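Dihydrodipicolinate synthase (Oceanobacillus iheyensis HTE831, PDB 3D0C) probably catalyses the condensation of pyruvate with aspartate semialdehyde, through a Schiff base on a lysine, to 4-hydroxy-tetrahydrodipicolinate in lysine biosynthesis. Local coordinates at residues K10-S13 with T14-I18; E76-N79 with G80-V84; Y90-D93 with T94-L98; K100-D104 with S105-C109. The protein carries 1 engineered substitution. One frame throughout, in Å; residues are numbered along the deposited sequence.

All four contacts are local and lie in series along the chain; none nests in or crosses another. Interaction 1 closes the turn that leads into strand 15-17, the first strand of the parallel TIM barrel. Interaction 2 closes the turn between helix 64-78 and strand 83-88. Interactions 3 and 4 sit at the start and the end of helix 92-104, whose exit leads to strand 109-112. Interactions 1, 2 and 4 meet in space. Arg11 of interaction 1 bonds to Thr83 of interaction 2. Asp108 of interaction 4 bonds to the backbone of Val84 in interaction 2, and Phe12 packs on Cys109. Interaction 3 touches none of these three side by side, though it shares helix 92-104 with interaction 4; it lies at the contact with the second subunit.

Interaction 1: K10-S13 with T14-I18; sequences KRFS and TISGI
Thr14 turns its methyl group back along the chain, and CG2 comes to 3.5 Å from Arg11 O. Its hydroxyl goes elsewhere: OG1 is anti to the backbone N (chi1 -173°), which leaves CG2 flanked by both backbone neighbours, N and C. The methyl therefore lies against the end of the preceding turn. Ser13 is the centre of an inverse gamma turn, and Thr14 N reaches Phe12 O at 2.8 Å in a weak, bent bond (N-H...O angle 143°). One step earlier, Ser13 N bonds to Lys10 O at 3.2 Å.

The Phe12 side chain sets off away from 14-18, but one ring edge borders the new strand. Ser16 OG lies near the ring plane, 4.3 Å from Phe12 CD1, so the hydroxyl meets the edge of the ring. This is packing and not a bond. The same ring rests on Ala190 and Ile192 of strand 190-193, and Ser16 also touches Ile192. The Arg11 side chain leads away from 14-18, and its NH1 bonds to the hydroxyl of Thr83. Thr14 packs on Leu227 of helix 220-232, and strand 15-17 then joins its barrel neighbours by backbone bonds.

The Ser16 side chain is about 4 Å from that of Lys167, the predicted Schiff-base lysine. The contact pairs carbon with polar atoms, a methyl near a carbonyl O and a hydroxyl at a ring edge. With one weak backbone bond across it, the turn has little polar grip of its own, so the barrel neighbours probably help to fix Ser16 near that lysine.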
ATOM      1  N   LYS A  10     -24.186  -7.067  15.447  1.00 22.84           N
ATOM      2  CA  LYS A  10     -24.490  -6.253  16.620  1.00 23.75           C
ATOM      3  C   LYS A  10     -23.300  -6.131  17.572  1.00 21.98           C
ATOM      4  O   LYS A  10     -23.233  -5.194  18.371  1.00 22.43           O
ATOM      5  CB  LYS A  10     -25.700  -6.829  17.366  1.00 26.57           C
ATOM      6  CG  LYS A  10     -26.999  -6.746  16.576  1.00 28.84           C
ATOM      7  CD  LYS A  10     -28.129  -7.407  17.337  1.00 35.33           C
ATOM      8  CE  LYS A  10     -29.437  -7.355  16.565  1.00 39.08           C
ATOM      9  NZ  LYS A  10     -30.490  -8.159  17.254  1.00 40.36           N
ATOM     10  N   ARG A  11     -22.360  -7.068  17.479  1.00 22.46           N
ATOM     11  CA  ARG A  11     -21.172  -7.050  18.334  1.00 22.17           C
ATOM     12  C   ARG A  11     -20.312  -5.801  18.144  1.00 21.59           C
ATOM     13  O   ARG A  11     -19.544  -5.419  19.037  1.00 20.73           O
ATOM     14  CB  ARG A  11     -20.289  -8.261  18.049  1.00 25.33           C
ATOM     15  CG  ARG A  11     -20.926  -9.615  18.294  1.00 30.52           C
ATOM     16  CD  ARG A  11     -19.894 -10.702  18.065  1.00 35.98           C
ATOM     17  NE  ARG A  11     -20.425 -12.040  18.302  1.00 40.08           N
ATOM     18  CZ  ARG A  11     -19.666 -13.106  18.528  1.00 43.32           C
ATOM     19  NH1 ARG A  11     -18.343 -12.985  18.549  1.00 42.61           N
ATOM     20  NH2 ARG A  11     -20.226 -14.291  18.738  1.00 42.84           N
ATOM     21  N   PHE A  12     -20.438  -5.167  16.985  1.00 19.69           N
ATOM     22  CA  PHE A  12     -19.628  -3.992  16.675  1.00 21.99           C
ATOM     23  C   PHE A  12     -20.167  -2.641  17.133  1.00 21.57           C
ATOM     24  O   PHE A  12     -19.574  -1.596  16.846  1.00 20.96           O
ATOM     25  CB  PHE A  12     -19.332  -3.999  15.180  1.00 24.61           C
ATOM     26  CG  PHE A  12     -18.707  -5.283  14.721  1.00 27.65           C
ATOM     27  CD1 PHE A  12     -17.375  -5.561  15.009  1.00 28.80           C
ATOM     28  CD2 PHE A  12     -19.470  -6.247  14.071  1.00 26.90           C
ATOM     29  CE1 PHE A  12     -16.812  -6.780  14.666  1.00 30.53           C
ATOM     30  CE2 PHE A  12     -18.918  -7.471  13.722  1.00 30.87           C
ATOM     31  CZ  PHE A  12     -17.585  -7.739  14.020  1.00 30.73           C
ATOM     32  N   SER A  13     -21.280  -2.664  17.861  1.00 23.46           N
ATOM     33  CA  SER A  13     -21.862  -1.432  18.386  1.00 21.45           C
ATOM     34  C   SER A  13     -21.117  -1.113  19.671  1.00 21.52           C
ATOM     35  O   SER A  13     -21.694  -1.126  20.760  1.00 22.60           O
ATOM     36  CB  SER A  13     -23.354  -1.622  18.684  1.00 22.58           C
ATOM     37  OG  SER A  13     -24.072  -1.801  17.478  1.00 24.41           O
ATOM     38  N   THR A  14     -19.828  -0.831  19.536  1.00 20.93           N
ATOM     39  CA  THR A  14     -18.983  -0.529  20.685  1.00 21.23           C
ATOM     40  C   THR A  14     -17.639  -0.058  20.132  1.00 21.80           C
ATOM     41  O   THR A  14     -17.537   0.302  18.959  1.00 20.37           O
ATOM     42  CB  THR A  14     -18.760  -1.802  21.537  1.00 21.43           C
ATOM     43  OG1 THR A  14     -18.057  -1.476  22.748  1.00 20.50           O
ATOM     44  CG2 THR A  14     -17.953  -2.818  20.748  1.00 22.36           C
ATOM     45  N   ILE A  15     -16.612  -0.052  20.973  1.00 18.87           N
ATOM     46  CA  ILE A  15     -15.291   0.356  20.510  1.00 19.43           C
ATOM     47  C   ILE A  15     -14.522  -0.861  19.992  1.00 21.74           C
ATOM     48  O   ILE A  15     -14.462  -1.897  20.654  1.00 18.83           O
ATOM     49  CB  ILE A  15     -14.463   1.001  21.650  1.00 22.47           C
ATOM     50  CG1 ILE A  15     -15.097   2.334  22.072  1.00 21.87           C
ATOM     51  CG2 ILE A  15     -13.008   1.184  21.201  1.00 20.12           C
ATOM     52  CD1 ILE A  15     -14.335   3.064  23.173  1.00 25.94           C
ATOM     53  N   SER A  16     -13.972  -0.745  18.785  1.00 18.92           N
ATOM     54  CA  SER A  16     -13.163  -1.813  18.213  1.00 17.55           C
ATOM     55  C   SER A  16     -11.732  -1.388  18.503  1.00 17.51           C
ATOM     56  O   SER A  16     -11.206  -0.473  17.860  1.00 16.84           O
ATOM     57  CB  SER A  16     -13.368  -1.919  16.696  1.00 16.51           C
ATOM     58  OG  SER A  16     -14.538  -2.658  16.382  1.00 17.80           O
ATOM     59  N   GLY A  17     -11.112  -2.042  19.481  1.00 17.83           N
ATOM     60  CA  GLY A  17      -9.753  -1.701  19.851  1.00 16.21           C
ATOM     61  C   GLY A  17      -8.718  -2.371  18.975  1.00 16.92           C
ATOM     62  O   GLY A  17      -8.760  -3.586  18.768  1.00 18.75           O
ATOM     63  N   ILE A  18      -7.785  -1.574  18.468  1.00 16.62           N
ATOM     64  CA  ILE A  18      -6.715  -2.068  17.611  1.00 17.34           C
ATOM     65  C   ILE A  18      -5.445  -2.066  18.465  1.00 16.13           C
ATOM     66  O   ILE A  18      -4.862  -1.015  18.711  1.00 14.77           O
ATOM     67  CB  ILE A  18      -6.504  -1.137  16.404  1.00 17.70           C
ATOM     68  CG1 ILE A  18      -7.851  -0.575  15.929  1.00 21.12           C
ATOM     69  CG2 ILE A  18      -5.801  -1.890  15.285  1.00 18.58           C
ATOM     70  CD1 ILE A  18      -8.861  -1.619  15.470  1.00 22.09           C
TER

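Interaction 2: E76-N79 with G80-V84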
ATOM      1  N   GLU A  76      -5.858 -16.758  20.995  1.00 26.61           N
ATOM      2  CA  GLU A  76      -5.758 -17.706  22.096  1.00 30.02           C
ATOM      3  C   GLU A  76      -5.723 -17.016  23.458  1.00 30.47           C
ATOM      4  O   GLU A  76      -6.349 -17.488  24.407  1.00 28.87           O
ATOM      5  CB  GLU A  76      -4.527 -18.603  21.904  1.00 32.27           C
ATOM      6  CG  GLU A  76      -4.526 -19.308  20.553  1.00 36.97           C
ATOM      7  CD  GLU A  76      -3.430 -20.347  20.409  1.00 41.21           C
ATOM      8  OE1 GLU A  76      -2.277 -20.063  20.796  1.00 42.09           O
ATOM      9  OE2 GLU A  76      -3.723 -21.446  19.889  1.00 41.15           O
ATOM     10  N   LEU A  77      -5.010 -15.900  23.556  1.00 29.86           N
ATOM     11  CA  LEU A  77      -4.938 -15.173  24.819  1.00 32.63           C
ATOM     12  C   LEU A  77      -6.325 -14.644  25.199  1.00 33.01           C
ATOM     13  O   LEU A  77      -6.771 -14.799  26.341  1.00 30.77           O
ATOM     14  CB  LEU A  77      -3.950 -14.011  24.714  1.00 36.82           C
ATOM     15  CG  LEU A  77      -3.765 -13.191  25.990  1.00 39.76           C
ATOM     16  CD1 LEU A  77      -3.347 -14.104  27.133  1.00 43.61           C
ATOM     17  CD2 LEU A  77      -2.723 -12.120  25.756  1.00 42.52           C
ATOM     18  N   VAL A  78      -7.006 -14.026  24.237  1.00 30.35           N
ATOM     19  CA  VAL A  78      -8.345 -13.493  24.469  1.00 30.97           C
ATOM     20  C   VAL A  78      -9.234 -14.636  24.945  1.00 31.71           C
ATOM     21  O   VAL A  78     -10.045 -14.475  25.859  1.00 29.27           O
ATOM     22  CB  VAL A  78      -8.950 -12.890  23.179  1.00 31.72           C
ATOM     23  CG1 VAL A  78     -10.408 -12.518  23.410  1.00 32.17           C
ATOM     24  CG2 VAL A  78      -8.156 -11.665  22.754  1.00 31.36           C
ATOM     25  N   ASN A  79      -9.079 -15.787  24.299  1.00 32.73           N
ATOM     26  CA  ASN A  79      -9.823 -16.987  24.651  1.00 32.91           C
ATOM     27  C   ASN A  79     -11.319 -16.759  24.848  1.00 31.92           C
ATOM     28  O   ASN A  79     -11.897 -17.170  25.862  1.00 30.36           O
ATOM     29  CB  ASN A  79      -9.216 -17.596  25.918  1.00 37.90           C
ATOM     30  CG  ASN A  79      -9.823 -18.934  26.268  1.00 40.99           C
ATOM     31  OD1 ASN A  79      -9.875 -19.841  25.440  1.00 42.47           O
ATOM     32  ND2 ASN A  79     -10.284 -19.067  27.505  1.00 43.64           N
ATOM     33  N   GLY A  80     -11.941 -16.097  23.877  1.00 29.81           N
ATOM     34  CA  GLY A  80     -13.371 -15.850  23.943  1.00 29.89           C
ATOM     35  C   GLY A  80     -13.857 -14.720  24.837  1.00 30.60           C
ATOM     36  O   GLY A  80     -15.063 -14.484  24.908  1.00 29.07           O
ATOM     37  N   ARG A  81     -12.946 -14.023  25.515  1.00 30.08           N
ATOM     38  CA  ARG A  81     -13.340 -12.919  26.394  1.00 31.14           C
ATOM     39  C   ARG A  81     -13.829 -11.693  25.613  1.00 30.95           C
ATOM     40  O   ARG A  81     -14.473 -10.803  26.174  1.00 29.65           O
ATOM     41  CB  ARG A  81     -12.180 -12.528  27.316  1.00 32.93           C
ATOM     42  CG  ARG A  81     -11.963 -13.496  28.479  1.00 37.27           C
ATOM     43  CD  ARG A  81     -10.811 -13.054  29.371  1.00 43.10           C
ATOM     44  NE  ARG A  81      -9.508 -13.289  28.751  1.00 47.97           N
ATOM     45  CZ  ARG A  81      -8.363 -12.809  29.221  1.00 51.90           C
ATOM     46  NH1 ARG A  81      -8.353 -12.061  30.315  1.00 54.37           N
ATOM     47  NH2 ARG A  81      -7.224 -13.086  28.603  1.00 53.66           N
ATOM     48  N   ALA A  82     -13.514 -11.659  24.322  1.00 26.96           N
ATOM     49  CA  ALA A  82     -13.925 -10.568  23.447  1.00 25.79           C
ATOM     50  C   ALA A  82     -13.989 -11.101  22.028  1.00 26.11           C
ATOM     51  O   ALA A  82     -13.526 -12.209  21.756  1.00 26.76           O
ATOM     52  CB  ALA A  82     -12.933  -9.419  23.522  1.00 23.58           C
ATOM     53  N   THR A  83     -14.579 -10.322  21.132  1.00 25.69           N
ATOM     54  CA  THR A  83     -14.680 -10.719  19.735  1.00 24.99           C
ATOM     55  C   THR A  83     -13.343 -10.383  19.088  1.00 25.37           C
ATOM     56  O   THR A  83     -12.841  -9.270  19.236  1.00 25.90           O
ATOM     57  CB  THR A  83     -15.806  -9.952  19.005  1.00 25.20           C
ATOM     58  OG1 THR A  83     -17.078 -10.342  19.532  1.00 22.46           O
ATOM     59  CG2 THR A  83     -15.777 -10.243  17.517  1.00 25.20           C
ATOM     60  N   VAL A  84     -12.761 -11.341  18.374  1.00 24.76           N
ATOM     61  CA  VAL A  84     -11.475 -11.106  17.734  1.00 23.54           C
ATOM     62  C   VAL A  84     -11.623 -10.979  16.218  1.00 22.78           C
ATOM     63  O   VAL A  84     -12.204 -11.841  15.552  1.00 21.44           O
ATOM     64  CB  VAL A  84     -10.466 -12.238  18.080  1.00 24.72           C
ATOM     65  CG1 VAL A  84      -9.125 -11.964  17.423  1.00 23.60           C
ATOM     66  CG2 VAL A  84     -10.291 -12.338  19.593  1.00 23.84           C
TER
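Arg81 folds back onto the last carbonyls of helix 64-78 in a local, largely polar contact, at the turn that leads from this helix into strand 83-88. The turn is type I', from Val78 to Arg81, with Asn79 and Gly80 at positive phi. Arg81 N closes it on Val78 O at 3.0 Å. The side chain bends at chi3 (-74°), which brings the guanidinium edge round to the helix end. There NE donates to the same Val78 O at 3.2 Å, and NH2 donates to Leu77 O at 2.9 Å in a nearly straight bond (165°). NE and the backbone N reach Val78 O from opposite faces of its carbonyl plane. The positive group probably suits the negative end of the helix dipole.

The apolar side of the contact is Val78. Its CG1 packs closely on Ala82 N at 3.3 Å. Val78 and Val84 meet tip to tip, CG1 to CG2, at 3.8 Å.

Arg81 NH2 also forms a salt bridge with Glu40 of helix 32-44, on which Leu77 packs as well. Val78 and Val84 both touch Ile50, so the turn joins helix 64-78 to strands 49-50 and 83-88 of one beta-alpha-beta unit.

Interaction 3: Y90-D93 with T94-L98; sequences YSVD and TAIEL
Ser91 and Thr94 meet hydroxyl to hydroxyl, with OG and OG1 hydrogen-bonded at 2.8 Å. Ser91 holds the N-cap position of helix 92-104, and its chi1 of 77° carries OG round to the first turn. On its other branch, Thr94 CG2 packs against Tyr90 CB at 3.7 Å. The Tyr90 ring also reaches one turn further on, where Leu98 CD1 lies at the ring edge, 4.0 Å from Tyr90 CD2. Replacing Thr94 by an alanine would probably leave the Ser91 hydroxyl without this partner and open a gap beside Tyr90 where the methyl now packs.

Helical backbone bonds position these groups. Ala95 N meets Ser91 O at 2.8 Å, close to the line of the C=O bond. Ile96 N bonds to Val92 O at 3.1 Å, and Glu97 N to Asp93 O at 2.9 Å. On another flank, Val92 and Ile96 lie side by side and point the same way, CG1 against CD1 at 4.0 Å. Glu97 turns its carboxylate to Lys68 in a salt bridge.

Further out, the Tyr90 ring meets those of Phe59 and Tyr60. It also meets Tyr90 of the second subunit with the planes at about 90°. Thr63 of that subunit packs on Asp93 and Thr94, so the start of the helix takes part in the contact between the two subunits. Within the chain, helix 92-104 is the crossover between strands 83-88 and 109-112. Thr94 and Leu98 pack on helix 64-78, while Val92, Ala95 and Ile96 pack on helix 122-135.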
ATOM      1  N   TYR A  90      -3.029  -8.091   1.219  1.00 15.10           N
ATOM      2  CA  TYR A  90      -2.176  -8.543   0.130  1.00 17.01           C
ATOM      3  C   TYR A  90      -2.989  -9.145  -1.019  1.00 17.80           C
ATOM      4  O   TYR A  90      -4.171  -8.816  -1.187  1.00 14.69           O
ATOM      5  CB  TYR A  90      -1.133  -9.536   0.665  1.00 19.69           C
ATOM      6  CG  TYR A  90      -0.253  -8.959   1.770  1.00 23.20           C
ATOM      7  CD1 TYR A  90       0.521  -7.819   1.546  1.00 26.32           C
ATOM      8  CD2 TYR A  90      -0.179  -9.565   3.032  1.00 26.19           C
ATOM      9  CE1 TYR A  90       1.357  -7.292   2.550  1.00 29.24           C
ATOM     10  CE2 TYR A  90       0.655  -9.047   4.042  1.00 28.71           C
ATOM     11  CZ  TYR A  90       1.419  -7.916   3.794  1.00 30.08           C
ATOM     12  OH  TYR A  90       2.255  -7.424   4.778  1.00 29.76           O
ATOM     13  N   SER A  91      -2.357 -10.003  -1.816  1.00 13.07           N
ATOM     14  CA  SER A  91      -3.032 -10.629  -2.961  1.00 15.97           C
ATOM     15  C   SER A  91      -4.203 -11.502  -2.492  1.00 17.31           C
ATOM     16  O   SER A  91      -4.237 -11.932  -1.343  1.00 16.84           O
ATOM     17  CB  SER A  91      -2.040 -11.483  -3.749  1.00 12.83           C
ATOM     18  OG  SER A  91      -1.794 -12.719  -3.087  1.00 15.98           O
ATOM     19  N   VAL A  92      -5.146 -11.784  -3.385  1.00 18.61           N
ATOM     20  CA  VAL A  92      -6.305 -12.581  -3.010  1.00 20.32           C
ATOM     21  C   VAL A  92      -5.958 -13.882  -2.286  1.00 19.04           C
ATOM     22  O   VAL A  92      -6.528 -14.170  -1.235  1.00 20.13           O
ATOM     23  CB  VAL A  92      -7.185 -12.909  -4.239  1.00 20.86           C
ATOM     24  CG1 VAL A  92      -8.329 -13.826  -3.827  1.00 23.69           C
ATOM     25  CG2 VAL A  92      -7.739 -11.618  -4.827  1.00 20.69           C
ATOM     26  N   ASP A  93      -5.034 -14.661  -2.848  1.00 18.58           N
ATOM     27  CA  ASP A  93      -4.637 -15.936  -2.253  1.00 17.71           C
ATOM     28  C   ASP A  93      -3.917 -15.766  -0.924  1.00 17.53           C
ATOM     29  O   ASP A  93      -4.034 -16.603  -0.025  1.00 16.85           O
ATOM     30  CB  ASP A  93      -3.740 -16.712  -3.227  1.00 20.97           C
ATOM     31  CG  ASP A  93      -4.524 -17.344  -4.370  1.00 25.05           C
ATOM     32  OD1 ASP A  93      -5.728 -17.055  -4.504  1.00 28.15           O
ATOM     33  OD2 ASP A  93      -3.925 -18.127  -5.133  1.00 28.56           O
ATOM     34  N   THR A  94      -3.156 -14.688  -0.804  1.00 15.78           N
ATOM     35  CA  THR A  94      -2.428 -14.427   0.430  1.00 16.41           C
ATOM     36  C   THR A  94      -3.401 -13.984   1.524  1.00 17.02           C
ATOM     37  O   THR A  94      -3.233 -14.327   2.694  1.00 19.07           O
ATOM     38  CB  THR A  94      -1.360 -13.353   0.201  1.00 17.23           C
ATOM     39  OG1 THR A  94      -0.476 -13.798  -0.835  1.00 17.75           O
ATOM     40  CG2 THR A  94      -0.547 -13.106   1.475  1.00 17.96           C
ATOM     41  N   ALA A  95      -4.428 -13.231   1.139  1.00 14.47           N
ATOM     42  CA  ALA A  95      -5.424 -12.765   2.098  1.00 16.46           C
ATOM     43  C   ALA A  95      -6.148 -13.988   2.641  1.00 17.58           C
ATOM     44  O   ALA A  95      -6.342 -14.121   3.850  1.00 16.34           O
ATOM     45  CB  ALA A  95      -6.427 -11.795   1.418  1.00 14.46           C
ATOM     46  N   ILE A  96      -6.523 -14.892   1.738  1.00 19.49           N
ATOM     47  CA  ILE A  96      -7.221 -16.114   2.119  1.00 20.88           C
ATOM     48  C   ILE A  96      -6.328 -16.959   3.027  1.00 21.54           C
ATOM     49  O   ILE A  96      -6.792 -17.520   4.024  1.00 20.68           O
ATOM     50  CB  ILE A  96      -7.632 -16.919   0.861  1.00 19.88           C
ATOM     51  CG1 ILE A  96      -8.702 -16.135   0.091  1.00 19.00           C
ATOM     52  CG2 ILE A  96      -8.151 -18.304   1.263  1.00 19.60           C
ATOM     53  CD1 ILE A  96      -9.087 -16.732  -1.259  1.00 21.18           C
ATOM     54  N   GLU A  97      -5.044 -17.025   2.688  1.00 21.04           N
ATOM     55  CA  GLU A  97      -4.081 -17.785   3.478  1.00 21.68           C
ATOM     56  C   GLU A  97      -4.052 -17.241   4.915  1.00 21.35           C
ATOM     57  O   GLU A  97      -4.110 -18.006   5.888  1.00 17.64           O
ATOM     58  CB  GLU A  97      -2.688 -17.676   2.849  1.00 24.02           C
ATOM     59  CG  GLU A  97      -1.642 -18.565   3.504  1.00 28.19           C
ATOM     60  CD  GLU A  97      -0.228 -18.223   3.074  1.00 31.65           C
ATOM     61  OE1 GLU A  97      -0.050 -17.631   1.985  1.00 31.99           O
ATOM     62  OE2 GLU A  97       0.709 -18.559   3.825  1.00 28.34           O
ATOM     63  N   LEU A  98      -3.965 -15.919   5.042  1.00 19.70           N
ATOM     64  CA  LEU A  98      -3.943 -15.287   6.357  1.00 20.00           C
ATOM     65  C   LEU A  98      -5.278 -15.499   7.059  1.00 20.05           C
ATOM     66  O   LEU A  98      -5.322 -15.747   8.263  1.00 19.94           O
ATOM     67  CB  LEU A  98      -3.671 -13.787   6.229  1.00 19.37           C
ATOM     68  CG  LEU A  98      -2.244 -13.349   5.895  1.00 20.68           C
ATOM     69  CD1 LEU A  98      -2.223 -11.882   5.528  1.00 22.11           C
ATOM     70  CD2 LEU A  98      -1.351 -13.606   7.092  1.00 23.07           C
TER

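Interaction 4: K100-D104 with S105-C109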
ATOM      1  N   LYS A 100      -7.642 -17.994   6.617  1.00 19.18           N
ATOM      2  CA  LYS A 100      -7.837 -19.370   7.059  1.00 22.28           C
ATOM      3  C   LYS A 100      -7.025 -19.636   8.312  1.00 22.01           C
ATOM      4  O   LYS A 100      -7.498 -20.298   9.235  1.00 19.54           O
ATOM      5  CB  LYS A 100      -7.429 -20.354   5.963  1.00 23.78           C
ATOM      6  CG  LYS A 100      -8.446 -20.503   4.839  1.00 28.12           C
ATOM      7  CD  LYS A 100      -7.912 -21.454   3.775  1.00 30.98           C
ATOM      8  CE  LYS A 100      -8.921 -21.718   2.668  1.00 33.97           C
ATOM      9  NZ  LYS A 100     -10.050 -22.575   3.121  1.00 36.93           N
ATOM     10  N   SER A 101      -5.806 -19.105   8.350  1.00 21.81           N
ATOM     11  CA  SER A 101      -4.939 -19.303   9.504  1.00 22.97           C
ATOM     12  C   SER A 101      -5.505 -18.714  10.796  1.00 22.26           C
ATOM     13  O   SER A 101      -5.527 -19.386  11.834  1.00 22.93           O
ATOM     14  CB  SER A 101      -3.554 -18.711   9.239  1.00 23.00           C
ATOM     15  OG  SER A 101      -2.757 -18.759  10.411  1.00 20.55           O
ATOM     16  N   ALA A 102      -5.962 -17.465  10.741  1.00 21.87           N
ATOM     17  CA  ALA A 102      -6.514 -16.815  11.928  1.00 21.16           C
ATOM     18  C   ALA A 102      -7.789 -17.506  12.401  1.00 21.27           C
ATOM     19  O   ALA A 102      -7.972 -17.719  13.596  1.00 20.82           O
ATOM     20  CB  ALA A 102      -6.787 -15.333  11.646  1.00 20.30           C
ATOM     21  N   ILE A 103      -8.663 -17.852  11.460  1.00 20.93           N
ATOM     22  CA  ILE A 103      -9.921 -18.520  11.785  1.00 23.28           C
ATOM     23  C   ILE A 103      -9.669 -19.893  12.403  1.00 24.44           C
ATOM     24  O   ILE A 103     -10.315 -20.260  13.385  1.00 22.24           O
ATOM     25  CB  ILE A 103     -10.805 -18.675  10.527  1.00 23.72           C
ATOM     26  CG1 ILE A 103     -11.218 -17.292  10.023  1.00 26.20           C
ATOM     27  CG2 ILE A 103     -12.049 -19.517  10.839  1.00 22.15           C
ATOM     28  CD1 ILE A 103     -11.955 -17.321   8.694  1.00 27.55           C
ATOM     29  N   ASP A 104      -8.731 -20.642  11.826  1.00 25.28           N
ATOM     30  CA  ASP A 104      -8.400 -21.968  12.337  1.00 27.30           C
ATOM     31  C   ASP A 104      -7.895 -21.827  13.774  1.00 27.01           C
ATOM     32  O   ASP A 104      -8.039 -22.746  14.587  1.00 27.61           O
ATOM     33  CB  ASP A 104      -7.324 -22.635  11.471  1.00 29.65           C
ATOM     34  CG  ASP A 104      -7.063 -24.086  11.876  1.00 34.64           C
ATOM     35  OD1 ASP A 104      -7.971 -24.928  11.706  1.00 36.18           O
ATOM     36  OD2 ASP A 104      -5.954 -24.384  12.371  1.00 35.61           O
ATOM     37  N   SER A 105      -7.308 -20.672  14.080  1.00 26.66           N
ATOM     38  CA  SER A 105      -6.799 -20.404  15.421  1.00 27.42           C
ATOM     39  C   SER A 105      -7.929 -19.986  16.362  1.00 26.90           C
ATOM     40  O   SER A 105      -7.738 -19.897  17.576  1.00 24.84           O
ATOM     41  CB  SER A 105      -5.736 -19.308  15.381  1.00 29.21           C
ATOM     42  OG  SER A 105      -4.585 -19.746  14.685  1.00 32.30           O
ATOM     43  N   GLY A 106      -9.102 -19.722  15.795  1.00 25.74           N
ATOM     44  CA  GLY A 106     -10.235 -19.338  16.613  1.00 24.86           C
ATOM     45  C   GLY A 106     -10.770 -17.928  16.439  1.00 25.46           C
ATOM     46  O   GLY A 106     -11.722 -17.559  17.123  1.00 22.35           O
ATOM     47  N   ALA A 107     -10.179 -17.134  15.549  1.00 23.20           N
ATOM     48  CA  ALA A 107     -10.661 -15.766  15.340  1.00 21.98           C
ATOM     49  C   ALA A 107     -12.124 -15.810  14.924  1.00 20.67           C
ATOM     50  O   ALA A 107     -12.542 -16.708  14.197  1.00 21.97           O
ATOM     51  CB  ALA A 107      -9.828 -15.057  14.269  1.00 21.42           C
ATOM     52  N   ASP A 108     -12.893 -14.828  15.373  1.00 20.02           N
ATOM     53  CA  ASP A 108     -14.317 -14.769  15.085  1.00 22.19           C
ATOM     54  C   ASP A 108     -14.678 -14.145  13.759  1.00 21.76           C
ATOM     55  O   ASP A 108     -15.716 -14.456  13.186  1.00 23.85           O
ATOM     56  CB  ASP A 108     -15.019 -13.972  16.185  1.00 23.96           C
ATOM     57  CG  ASP A 108     -14.712 -14.497  17.560  1.00 26.46           C
ATOM     58  OD1 ASP A 108     -15.205 -15.596  17.894  1.00 29.54           O
ATOM     59  OD2 ASP A 108     -13.970 -13.818  18.300  1.00 24.86           O
ATOM     60  N   CYS A 109     -13.808 -13.268  13.271  1.00 22.03           N
ATOM     61  CA  CYS A 109     -14.075 -12.523  12.053  1.00 21.07           C
ATOM     62  C   CYS A 109     -12.736 -12.021  11.507  1.00 19.98           C
ATOM     63  O   CYS A 109     -11.722 -12.046  12.214  1.00 19.29           O
ATOM     64  CB  CYS A 109     -14.986 -11.336  12.446  1.00 21.81           C
ATOM     65  SG  CYS A 109     -15.525 -10.149  11.195  1.00 29.94           S
TER
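Ala107 sets its methyl group over the end of helix 92-104, with CB 4.0 Å from Ala102 CB and 3.3 Å from Ala102 O. This apolar pair accompanies a Schellman motif. Ala107 N donates to Ala102 O at 3.0 Å in a nearly straight bond (163°), and Gly106 N donates to Ile103 O at 2.8 Å. The second bond comes from well above the carbonyl plane of Ile103. Ser105 N makes weak bonds at 3.1 Å to both Ser101 O and Ala102 O, so the last turn is still held as the helix ends. With Ser105 OG beside its own backbone N (chi1 -66°), the hydroxyl lies 3.0 Å from Ser101 O; it bonds to the hydroxyl of Thr72 on helix 64-78.

Gly106 turns the chain with positive phi (114°). A CB there would collide with Ser105 O, so the position suits glycine. Ala102 and Ala107 both touch Ala86 of strand 83-88. Beyond them, Asp108 OD2 accepts a bond from Val84 N, and Cys109 begins strand 109-112.

The chemistry is that of a helix stop. Backbone N-H groups from beyond the helix take up the carbonyls of Ala102 and Ile103, and two methyls meet beside them, against strand 83-88.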